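Local coordinates for protein transcriptional regulator URE2 (Saccharomyces cerevisiae, PDB 1K0D) that represses nitrogen catabolic genes by holding GATA transcription activators in the cytoplasm and, through its glutathione transferase-like region, has glutathione peroxidase activity, at residues 15-25 with 71-81; 6-14 with 48-56. All blocks are in the same frame, centred on the assembly; numbering follows the deposited sequence.

Contact 1: 15-25 with 71-81; sequences QPLEGYTLFSH and VPALIDHGMDN. With GSH (glutathione), chain F.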
loop_
_atom_site.group_PDB
_atom_site.type_symbol
_atom_site.label_atom_id
_atom_site.label_comp_id
_atom_site.label_asym_id
_atom_site.label_seq_id
_atom_site.Cartn_x
_atom_site.Cartn_y
_atom_site.Cartn_z
ATOM N N GLN B 15 28.448 -4.240 7.507
ATOM C CA GLN B 15 27.609 -4.146 6.320
ATOM C C GLN B 15 28.357 -3.649 5.091
ATOM O O GLN B 15 29.353 -2.935 5.203
ATOM C CB GLN B 15 26.425 -3.212 6.586
ATOM C CG GLN B 15 25.160 -3.905 7.073
ATOM C CD GLN B 15 24.002 -2.939 7.242
ATOM O OE1 GLN B 15 23.933 -2.201 8.222
ATOM N NE2 GLN B 15 23.093 -2.930 6.275
ATOM N N PRO B 16 27.884 -4.029 3.893
ATOM C CA PRO B 16 28.532 -3.593 2.653
ATOM C C PRO B 16 28.546 -2.069 2.613
ATOM O O PRO B 16 27.840 -1.422 3.385
ATOM C CB PRO B 16 27.639 -4.191 1.574
ATOM C CG PRO B 16 27.158 -5.458 2.214
ATOM C CD PRO B 16 26.815 -5.005 3.613
ATOM N N LEU B 17 29.344 -1.499 1.717
ATOM C CA LEU B 17 29.433 -0.047 1.607
ATOM C C LEU B 17 28.552 0.493 0.484
ATOM O O LEU B 17 28.172 1.664 0.493
ATOM C CB LEU B 17 30.888 0.380 1.381
ATOM C CG LEU B 17 31.885 -0.010 2.477
ATOM C CD1 LEU B 17 33.284 0.461 2.090
ATOM C CD2 LEU B 17 31.454 0.598 3.810
ATOM N N GLU B 18 28.236 -0.359 -0.485
ATOM C CA GLU B 18 27.392 0.046 -1.601
ATOM C C GLU B 18 26.450 -1.089 -1.961
ATOM O O GLU B 18 26.451 -2.131 -1.313
ATOM C CB GLU B 18 28.245 0.406 -2.819
ATOM C CG GLU B 18 28.875 -0.791 -3.515
ATOM C CD GLU B 18 29.571 -0.405 -4.809
ATOM O OE1 GLU B 18 30.078 -1.308 -5.511
ATOM O OE2 GLU B 18 29.610 0.803 -5.122
ATOM N N GLY B 19 25.647 -0.886 -2.998
ATOM C CA GLY B 19 24.718 -1.923 -3.407
ATOM C C GLY B 19 23.503 -2.036 -2.503
ATOM O O GLY B 19 23.236 -1.151 -1.686
ATOM N N TYR B 20 22.766 -3.132 -2.647
ATOM C CA TYR B 20 21.566 -3.350 -1.851
ATOM C C TYR B 20 21.493 -4.758 -1.290
ATOM O O TYR B 20 21.956 -5.707 -1.909
ATOM C CB TYR B 20 20.313 -3.100 -2.700
ATOM C CG TYR B 20 20.307 -1.763 -3.389
ATOM C CD1 TYR B 20 21.111 -1.536 -4.507
ATOM C CD2 TYR B 20 19.539 -0.702 -2.899
ATOM C CE1 TYR B 20 21.158 -0.289 -5.117
ATOM C CE2 TYR B 20 19.577 0.552 -3.505
ATOM C CZ TYR B 20 20.392 0.750 -4.612
ATOM O OH TYR B 20 20.468 1.988 -5.205
ATOM N N THR B 21 20.905 -4.880 -0.107
ATOM C CA THR B 21 20.726 -6.173 0.527
ATOM C C THR B 21 19.220 -6.331 0.661
ATOM O O THR B 21 18.537 -5.462 1.209
ATOM C CB THR B 21 21.366 -6.229 1.934
ATOM O OG1 THR B 21 22.775 -5.980 1.834
ATOM C CG2 THR B 21 21.140 -7.596 2.566
ATOM N N LEU B 22 18.696 -7.430 0.145
ATOM C CA LEU B 22 17.266 -7.670 0.218
ATOM C C LEU B 22 16.931 -8.797 1.179
ATOM O O LEU B 22 17.466 -9.899 1.061
ATOM C CB LEU B 22 16.719 -8.010 -1.170
ATOM C CG LEU B 22 15.280 -8.536 -1.234
ATOM C CD1 LEU B 22 14.310 -7.440 -0.792
ATOM C CD2 LEU B 22 14.961 -8.992 -2.664
ATOM N N PHE B 23 16.063 -8.513 2.142
ATOM C CA PHE B 23 15.625 -9.536 3.079
ATOM C C PHE B 23 14.314 -10.062 2.546
ATOM O O PHE B 23 13.411 -9.290 2.247
ATOM C CB PHE B 23 15.427 -8.960 4.474
ATOM C CG PHE B 23 16.705 -8.604 5.153
ATOM C CD1 PHE B 23 17.248 -7.336 5.016
ATOM C CD2 PHE B 23 17.379 -9.549 5.918
ATOM C CE1 PHE B 23 18.450 -7.006 5.639
ATOM C CE2 PHE B 23 18.576 -9.232 6.540
ATOM C CZ PHE B 23 19.115 -7.955 6.401
ATOM N N SER B 24 14.212 -11.380 2.423
ATOM C CA SER B 24 13.009 -11.998 1.885
ATOM C C SER B 24 12.844 -13.420 2.416
ATOM O O SER B 24 13.418 -13.787 3.444
ATOM C CB SER B 24 13.109 -12.025 0.356
ATOM O OG SER B 24 11.957 -12.601 -0.233
ATOM N N HIS B 25 12.040 -14.206 1.710
ATOM C CA HIS B 25 11.803 -15.602 2.055
ATOM C C HIS B 25 11.638 -16.343 0.734
ATOM O O HIS B 25 11.030 -15.822 -0.198
ATOM C CB HIS B 25 10.545 -15.742 2.912
ATOM C CG HIS B 25 10.339 -17.121 3.452
ATOM N ND1 HIS B 25 9.908 -18.171 2.670
ATOM C CD2 HIS B 25 10.526 -17.628 4.695
ATOM C CE1 HIS B 25 9.837 -19.266 3.407
ATOM N NE2 HIS B 25 10.207 -18.964 4.640
ATOM N N VAL B 71 8.782 -9.504 5.671
ATOM C CA VAL B 71 9.592 -9.341 4.473
ATOM C C VAL B 71 8.661 -8.898 3.351
ATOM O O VAL B 71 7.468 -9.204 3.366
ATOM C CB VAL B 71 10.307 -10.653 4.071
ATOM C CG1 VAL B 71 11.469 -10.927 5.020
ATOM C CG2 VAL B 71 9.326 -11.805 4.089
ATOM N N PRO B 72 9.195 -8.184 2.354
ATOM C CA PRO B 72 10.600 -7.792 2.243
ATOM C C PRO B 72 10.979 -6.496 2.950
ATOM O O PRO B 72 10.128 -5.698 3.344
ATOM C CB PRO B 72 10.779 -7.659 0.744
ATOM C CG PRO B 72 9.480 -6.973 0.363
ATOM C CD PRO B 72 8.442 -7.765 1.154
ATOM N N ALA B 73 12.281 -6.306 3.094
ATOM C CA ALA B 73 12.853 -5.103 3.676
ATOM C C ALA B 73 14.112 -4.938 2.840
ATOM O O ALA B 73 14.754 -5.930 2.474
ATOM C CB ALA B 73 13.204 -5.313 5.144
ATOM N N LEU B 74 14.451 -3.702 2.511
ATOM C CA LEU B 74 15.624 -3.449 1.694
ATOM C C LEU B 74 16.576 -2.481 2.368
ATOM O O LEU B 74 16.152 -1.516 2.998
ATOM C CB LEU B 74 15.215 -2.860 0.345
ATOM C CG LEU B 74 16.382 -2.619 -0.606
ATOM C CD1 LEU B 74 16.828 -3.971 -1.167
ATOM C CD2 LEU B 74 15.971 -1.678 -1.734
ATOM N N ILE B 75 17.867 -2.740 2.242
ATOM C CA ILE B 75 18.833 -1.835 2.815
ATOM C C ILE B 75 19.587 -1.186 1.661
ATOM O O ILE B 75 20.209 -1.867 0.847
ATOM C CB ILE B 75 19.816 -2.559 3.761
ATOM C CG1 ILE B 75 19.046 -3.189 4.927
ATOM C CG2 ILE B 75 20.825 -1.567 4.307
ATOM C CD1 ILE B 75 19.937 -3.769 6.025
ATOM N N ASP B 76 19.492 0.136 1.584
ATOM C CA ASP B 76 20.164 0.899 0.545
ATOM C C ASP B 76 21.495 1.345 1.159
ATOM O O ASP B 76 21.592 2.436 1.714
ATOM C CB ASP B 76 19.308 2.113 0.173
ATOM C CG ASP B 76 19.864 2.881 -1.011
ATOM O OD1 ASP B 76 21.105 2.977 -1.120
ATOM O OD2 ASP B 76 19.061 3.402 -1.822
ATOM N N HIS B 77 22.510 0.488 1.069
ATOM C CA HIS B 77 23.825 0.774 1.647
ATOM C C HIS B 77 24.409 2.110 1.236
ATOM O O HIS B 77 24.962 2.826 2.071
ATOM C CB HIS B 77 24.808 -0.347 1.300
ATOM C CG HIS B 77 24.361 -1.689 1.778
ATOM N ND1 HIS B 77 24.125 -1.959 3.109
ATOM C CD2 HIS B 77 24.044 -2.818 1.101
ATOM C CE1 HIS B 77 23.679 -3.196 3.232
ATOM N NE2 HIS B 77 23.621 -3.739 2.028
ATOM N N GLY B 78 24.288 2.443 -0.045
ATOM C CA GLY B 78 24.807 3.707 -0.536
ATOM C C GLY B 78 24.219 4.909 0.181
ATOM O O GLY B 78 24.847 5.969 0.253
ATOM N N MET B 79 23.010 4.761 0.711
ATOM C CA MET B 79 22.370 5.860 1.423
ATOM C C MET B 79 22.459 5.663 2.933
ATOM O O MET B 79 21.455 5.681 3.639
ATOM C CB MET B 79 20.910 6.008 0.979
ATOM C CG MET B 79 20.755 6.478 -0.468
ATOM S SD MET B 79 19.030 6.739 -0.969
ATOM C CE MET B 79 18.781 8.444 -0.449
ATOM N N ASP B 80 23.685 5.475 3.410
ATOM C CA ASP B 80 23.966 5.286 4.829
ATOM C C ASP B 80 23.138 4.164 5.440
ATOM O O ASP B 80 22.604 4.291 6.540
ATOM C CB ASP B 80 23.717 6.588 5.594
ATOM C CG ASP B 80 24.285 6.550 7.002
ATOM O OD1 ASP B 80 24.093 7.533 7.753
ATOM O OD2 ASP B 80 24.932 5.538 7.354
ATOM N N ASN B 81 23.045 3.057 4.718
ATOM C CA ASN B 81 22.288 1.906 5.177
ATOM C C ASN B 81 20.844 2.261 5.490
ATOM O O ASN B 81 20.301 1.842 6.509
ATOM C CB ASN B 81 22.950 1.287 6.407
ATOM C CG ASN B 81 24.303 0.681 6.092
ATOM O OD1 ASN B 81 24.433 -0.122 5.173
ATOM N ND2 ASN B 81 25.317 1.056 6.863
HETATM N N1 GSH F . 2.162 -5.353 2.755
HETATM C CA1 GSH F . 3.482 -5.993 2.858
HETATM C C1 GSH F . 4.402 -5.710 1.631
HETATM O O11 GSH F . 3.880 -5.515 0.521
HETATM O O12 GSH F . 5.695 -5.697 1.852
HETATM C CB1 GSH F . 3.289 -7.523 3.062
HETATM C CG1 GSH F . 4.391 -8.128 3.982
HETATM C CD1 GSH F . 4.139 -9.657 4.165
HETATM O OE1 GSH F . 3.036 -10.077 4.554
HETATM N N2 GSH F . 5.198 -10.444 3.885
HETATM C CA2 GSH F . 5.119 -11.917 4.025
HETATM C C2 GSH F . 5.797 -12.349 5.350
HETATM O O2 GSH F . 6.713 -11.689 5.863
HETATM C CB2 GSH F . 5.857 -12.602 2.854
HETATM S SG2 GSH F . 4.989 -12.432 1.251
HETATM N N3 GSH F . 5.331 -13.499 5.921
HETATM C CA3 GSH F . 5.859 -14.071 7.186
HETATM C C3 GSH F . 4.871 -13.842 8.336
HETATM O O31 GSH F . 5.208 -14.286 9.447
HETATM O O32 GSH F . 3.792 -13.233 8.108
#
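Thr21 and Ile75 form a hydrogen-bonded antiparallel pair joining strands 20-24 and 73-76, whose axes approach to 4.9 Å. Thr21 N reaches Ile75 O at 3.2 Å, and Ile75 N returns to Thr21 O. Two residues on, Phe23 N meets Ala73 O at 2.9 Å, nearly in line with the carbonyl; the return bond from Ala73 N to Phe23 O is weak. Packing is tight on both faces here. The Phe23 ring takes Ile75 CD1 at its edge (Phe23 CE1 to Ile75 CD1, 3.6 Å), while on the other face Leu74 CD1 lies against Leu22 CB and Leu74 CD2 against the Tyr20 ring. Asp76 OD2 sits at the edge of that ring, and Lys97 binds both this carboxylate and Tyr20 OH. At the end away from glutathione the buried ring of His77, its CG beside the backbone N (chi1 -58°), is swung between Thr21 and Pro16. His77 ND1 donates to Asn81 OD1 at 2.8 Å (176°), His77 NE2 is hydrogen-bonded to Thr21 OG1, though the modelled 2.4 Å is doubtfully short, and Pro16 CD lies over one face. The loose side is the exposed turn, where Leu17 and Glu18 point away. Just before strand 73-76, Val71 N donates to glutathione O2 (3.0 Å) and Val71 O accepts from glutathione N2 (2.6 Å), ahead of the cis peptide to Pro72: the cis-proline glutathione site of the thioredoxin-like GST N-terminal domain.

Contact 2: 6-14 with 48-56; sequences SRITKFFQE and IFLDFNLGE. With GSH (glutathione), chain F.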
loop_
_atom_site.group_PDB
_atom_site.type_symbol
_atom_site.label_atom_id
_atom_site.label_comp_id
_atom_site.label_asym_id
_atom_site.label_seq_id
_atom_site.Cartn_x
_atom_site.Cartn_y
_atom_site.Cartn_z
ATOM N N SER B 6 22.409 -14.989 15.323
ATOM C CA SER B 6 23.874 -14.827 15.100
ATOM C C SER B 6 24.178 -14.626 13.618
ATOM O O SER B 6 25.001 -13.786 13.251
ATOM C CB SER B 6 24.622 -16.055 15.625
ATOM O OG SER B 6 24.162 -17.239 14.998
ATOM N N ARG B 7 23.515 -15.407 12.772
ATOM C CA ARG B 7 23.698 -15.310 11.328
ATOM C C ARG B 7 23.425 -13.885 10.858
ATOM O O ARG B 7 24.280 -13.244 10.246
ATOM C CB ARG B 7 22.744 -16.271 10.619
ATOM C CG ARG B 7 22.586 -16.020 9.126
ATOM C CD ARG B 7 21.334 -16.712 8.614
ATOM N NE ARG B 7 21.054 -16.418 7.212
ATOM C CZ ARG B 7 19.938 -16.782 6.587
ATOM N NH1 ARG B 7 18.994 -17.449 7.238
ATOM N NH2 ARG B 7 19.765 -16.481 5.307
ATOM N N ILE B 8 22.222 -13.400 11.150
ATOM C CA ILE B 8 21.815 -12.055 10.767
ATOM C C ILE B 8 22.579 -11.031 11.600
ATOM O O ILE B 8 22.852 -9.920 11.142
ATOM C CB ILE B 8 20.302 -11.844 10.993
ATOM C CG1 ILE B 8 19.510 -12.997 10.369
ATOM C CG2 ILE B 8 19.866 -10.520 10.386
ATOM C CD1 ILE B 8 19.707 -13.160 8.875
ATOM N N THR B 9 22.923 -11.416 12.825
ATOM C CA THR B 9 23.657 -10.540 13.729
ATOM C C THR B 9 25.026 -10.223 13.142
ATOM O O THR B 9 25.486 -9.081 13.189
ATOM C CB THR B 9 23.852 -11.198 15.112
ATOM O OG1 THR B 9 22.574 -11.525 15.672
ATOM C CG2 THR B 9 24.580 -10.251 16.052
ATOM N N LYS B 10 25.671 -11.243 12.584
ATOM C CA LYS B 10 26.985 -11.069 11.988
ATOM C C LYS B 10 26.902 -10.093 10.819
ATOM O O LYS B 10 27.765 -9.228 10.664
ATOM C CB LYS B 10 27.535 -12.414 11.505
ATOM C CG LYS B 10 29.031 -12.397 11.219
ATOM C CD LYS B 10 29.544 -13.772 10.814
ATOM C CE LYS B 10 31.065 -13.810 10.786
ATOM N NZ LYS B 10 31.635 -12.785 9.870
ATOM N N PHE B 11 25.859 -10.232 10.003
ATOM C CA PHE B 11 25.672 -9.357 8.849
ATOM C C PHE B 11 25.684 -7.891 9.250
ATOM O O PHE B 11 26.314 -7.067 8.587
ATOM C CB PHE B 11 24.353 -9.661 8.133
ATOM C CG PHE B 11 24.034 -8.694 7.020
ATOM C CD1 PHE B 11 24.803 -8.672 5.859
ATOM C CD2 PHE B 11 22.990 -7.784 7.150
ATOM C CE1 PHE B 11 24.536 -7.755 4.842
ATOM C CE2 PHE B 11 22.716 -6.864 6.139
ATOM C CZ PHE B 11 23.492 -6.848 4.983
ATOM N N PHE B 12 24.981 -7.563 10.329
ATOM C CA PHE B 12 24.930 -6.184 10.787
ATOM C C PHE B 12 26.193 -5.769 11.528
ATOM O O PHE B 12 26.291 -4.640 12.011
ATOM C CB PHE B 12 23.698 -5.950 11.665
ATOM C CG PHE B 12 22.400 -6.001 10.910
ATOM C CD1 PHE B 12 21.727 -7.204 10.732
ATOM C CD2 PHE B 12 21.869 -4.846 10.342
ATOM C CE1 PHE B 12 20.544 -7.257 9.998
ATOM C CE2 PHE B 12 20.690 -4.889 9.606
ATOM C CZ PHE B 12 20.026 -6.098 9.434
ATOM N N GLN B 13 27.155 -6.682 11.623
ATOM C CA GLN B 13 28.423 -6.376 12.279
ATOM C C GLN B 13 29.206 -5.487 11.315
ATOM O O GLN B 13 29.673 -4.406 11.678
ATOM C CB GLN B 13 29.220 -7.656 12.545
ATOM C CG GLN B 13 28.637 -8.582 13.606
ATOM C CD GLN B 13 28.774 -8.028 15.015
ATOM O OE1 GLN B 13 28.122 -7.048 15.377
ATOM N NE2 GLN B 13 29.629 -8.655 15.816
ATOM N N GLU B 14 29.334 -5.960 10.080
ATOM C CA GLU B 14 30.044 -5.237 9.034
ATOM C C GLU B 14 29.236 -5.286 7.735
ATOM O O GLU B 14 29.318 -6.248 6.967
ATOM C CB GLU B 14 31.434 -5.850 8.826
ATOM C CG GLU B 14 31.438 -7.368 8.679
ATOM C CD GLU B 14 32.839 -7.942 8.542
ATOM O OE1 GLU B 14 33.535 -7.592 7.565
ATOM O OE2 GLU B 14 33.243 -8.745 9.413
ATOM N N ILE B 48 18.967 -12.176 1.344
ATOM C CA ILE B 48 19.108 -12.970 2.553
ATOM C C ILE B 48 17.743 -13.569 2.850
ATOM O O ILE B 48 16.768 -12.837 3.059
ATOM C CB ILE B 48 19.543 -12.120 3.760
ATOM C CG1 ILE B 48 20.942 -11.553 3.524
ATOM C CG2 ILE B 48 19.503 -12.969 5.026
ATOM C CD1 ILE B 48 21.466 -10.705 4.685
ATOM N N PHE B 49 17.657 -14.894 2.844
ATOM C CA PHE B 49 16.389 -15.539 3.133
ATOM C C PHE B 49 16.271 -15.769 4.632
ATOM O O PHE B 49 16.986 -16.595 5.203
ATOM C CB PHE B 49 16.262 -16.870 2.382
ATOM C CG PHE B 49 16.265 -16.720 0.885
ATOM C CD1 PHE B 49 17.455 -16.790 0.166
ATOM C CD2 PHE B 49 15.084 -16.464 0.198
ATOM C CE1 PHE B 49 17.471 -16.606 -1.219
ATOM C CE2 PHE B 49 15.087 -16.276 -1.185
ATOM C CZ PHE B 49 16.286 -16.347 -1.894
ATOM N N LEU B 50 15.376 -15.017 5.266
ATOM C CA LEU B 50 15.151 -15.142 6.697
ATOM C C LEU B 50 14.434 -16.450 7.002
ATOM O O LEU B 50 13.426 -16.781 6.380
ATOM C CB LEU B 50 14.310 -13.971 7.218
ATOM C CG LEU B 50 14.954 -12.584 7.231
ATOM C CD1 LEU B 50 13.958 -11.556 7.741
ATOM C CD2 LEU B 50 16.191 -12.609 8.125
ATOM N N ASP B 51 14.970 -17.187 7.967
ATOM C CA ASP B 51 14.393 -18.450 8.396
ATOM C C ASP B 51 13.424 -18.129 9.531
ATOM O O ASP B 51 13.821 -18.077 10.699
ATOM C CB ASP B 51 15.498 -19.379 8.902
ATOM C CG ASP B 51 14.975 -20.733 9.329
ATOM O OD1 ASP B 51 14.013 -20.777 10.124
ATOM O OD2 ASP B 51 15.537 -21.753 8.876
ATOM N N PHE B 52 12.158 -17.903 9.187
ATOM C CA PHE B 52 11.153 -17.574 10.188
ATOM C C PHE B 52 11.001 -18.659 11.253
ATOM O O PHE B 52 10.690 -18.361 12.408
ATOM C CB PHE B 52 9.805 -17.277 9.515
ATOM C CG PHE B 52 9.747 -15.921 8.852
ATOM C CD1 PHE B 52 10.513 -15.648 7.723
ATOM C CD2 PHE B 52 8.963 -14.902 9.389
ATOM C CE1 PHE B 52 10.503 -14.379 7.140
ATOM C CE2 PHE B 52 8.948 -13.630 8.813
ATOM C CZ PHE B 52 9.721 -13.370 7.687
ATOM N N ASN B 53 11.232 -19.911 10.871
ATOM C CA ASN B 53 11.140 -21.015 11.819
ATOM C C ASN B 53 12.055 -20.733 13.006
ATOM O O ASN B 53 11.646 -20.852 14.160
ATOM C CB ASN B 53 11.554 -22.331 11.158
ATOM C CG ASN B 53 11.652 -23.473 12.156
ATOM O OD1 ASN B 53 10.670 -23.821 12.814
ATOM N ND2 ASN B 53 12.840 -24.060 12.276
ATOM N N LEU B 54 13.297 -20.361 12.711
ATOM C CA LEU B 54 14.278 -20.043 13.744
ATOM C C LEU B 54 13.994 -18.666 14.325
ATOM O O LEU B 54 14.689 -18.209 15.231
ATOM C CB LEU B 54 15.695 -20.060 13.161
ATOM C CG LEU B 54 16.391 -21.409 12.956
ATOM C CD1 LEU B 54 15.490 -22.363 12.198
ATOM C CD2 LEU B 54 17.699 -21.187 12.207
ATOM N N GLY B 55 12.974 -18.006 13.789
ATOM C CA GLY B 55 12.611 -16.683 14.261
ATOM C C GLY B 55 13.677 -15.624 14.035
ATOM O O GLY B 55 13.907 -14.784 14.907
ATOM N N GLU B 56 14.329 -15.652 12.873
ATOM C CA GLU B 56 15.367 -14.670 12.561
ATOM C C GLU B 56 14.755 -13.282 12.385
ATOM O O GLU B 56 15.432 -12.264 12.530
ATOM C CB GLU B 56 16.110 -15.060 11.281
ATOM C CG GLU B 56 16.837 -16.389 11.341
ATOM C CD GLU B 56 17.675 -16.633 10.102
ATOM O OE1 GLU B 56 17.127 -16.521 8.986
ATOM O OE2 GLU B 56 18.879 -16.935 10.239
HETATM N N1 GSH F . 2.162 -5.353 2.755
HETATM C CA1 GSH F . 3.482 -5.993 2.858
HETATM C C1 GSH F . 4.402 -5.710 1.631
HETATM O O11 GSH F . 3.880 -5.515 0.521
HETATM O O12 GSH F . 5.695 -5.697 1.852
HETATM C CB1 GSH F . 3.289 -7.523 3.062
HETATM C CG1 GSH F . 4.391 -8.128 3.982
HETATM C CD1 GSH F . 4.139 -9.657 4.165
HETATM O OE1 GSH F . 3.036 -10.077 4.554
HETATM N N2 GSH F . 5.198 -10.444 3.885
HETATM C CA2 GSH F . 5.119 -11.917 4.025
HETATM C C2 GSH F . 5.797 -12.349 5.350
HETATM O O2 GSH F . 6.713 -11.689 5.863
HETATM C CB2 GSH F . 5.857 -12.602 2.854
HETATM S SG2 GSH F . 4.989 -12.432 1.251
HETATM N N3 GSH F . 5.331 -13.499 5.921
HETATM C CA3 GSH F . 5.859 -14.071 7.186
HETATM C C3 GSH F . 4.871 -13.842 8.336
HETATM O O31 GSH F . 5.208 -14.286 9.447
HETATM O O32 GSH F . 3.792 -13.233 8.108
#
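In the thioredoxin-like domain of this GST relative, helix 7-11 packs on the end of strand 45-49 and on the loop that follows it toward the glutathione pocket. The apolar part is carried by four side chains. Ile48 places CD1 over the centre of the Phe11 ring, 4.0 Å from the centroid and 8° off the normal, a CH-pi contact made possible by Phe11 having CG anti to the backbone N (chi1 174°). Ile48 CG2 turns instead to Ile8 CD1, which also meets Leu50 CD2 at 3.6 Å, the two side chains crossing at about a right angle. Arg7, its chain extended from CG to NE, spans the polar border. Arg7 NH2 donates to Phe49 O at 2.8 Å from above the carbonyl plane, and NH1 adds a weak bond to the same oxygen. Arg7 NH1 also forms a salt bridge with Glu56 OE1 at 2.7 Å, the guanidinium and carboxylate planes being 43° apart. Through this salt bridge Glu56 ties the helix to the loop carrying Phe52, which touches glutathione; a bond from Asp51 N to Glu56 OE1 probably adds to it, though its modelled 2.5 Å is doubtfully short. The arginine's charge probably stabilises the carboxylate in its ionised form.

From the N terminus, helix 7-11 comes first and leads through the turn 12-19 into strand 20-24, so the first segments of both contacts are consecutive. Contact 2 closes first, when the chain returns at 48-56; contact 1 closes later, when 71-81 pairs with 15-25. Their segments alternate, and the two loops therefore cross. They meet in one sheet of order 45-49, 20-24, 73-76, 82-85: strand 20-24 lies between 45-49, parallel to it, and 73-76, antiparallel, and probable hydrogen bonds from Ile48 N to Leu22 O (2.7 Å) and Leu50 N to Ser24 O (2.9 Å) join the contacts directly. Phe11 also packs on Thr21. Both contacts reach glutathione, through Val71 and Pro72 in contact 1 and through Phe52 in contact 2.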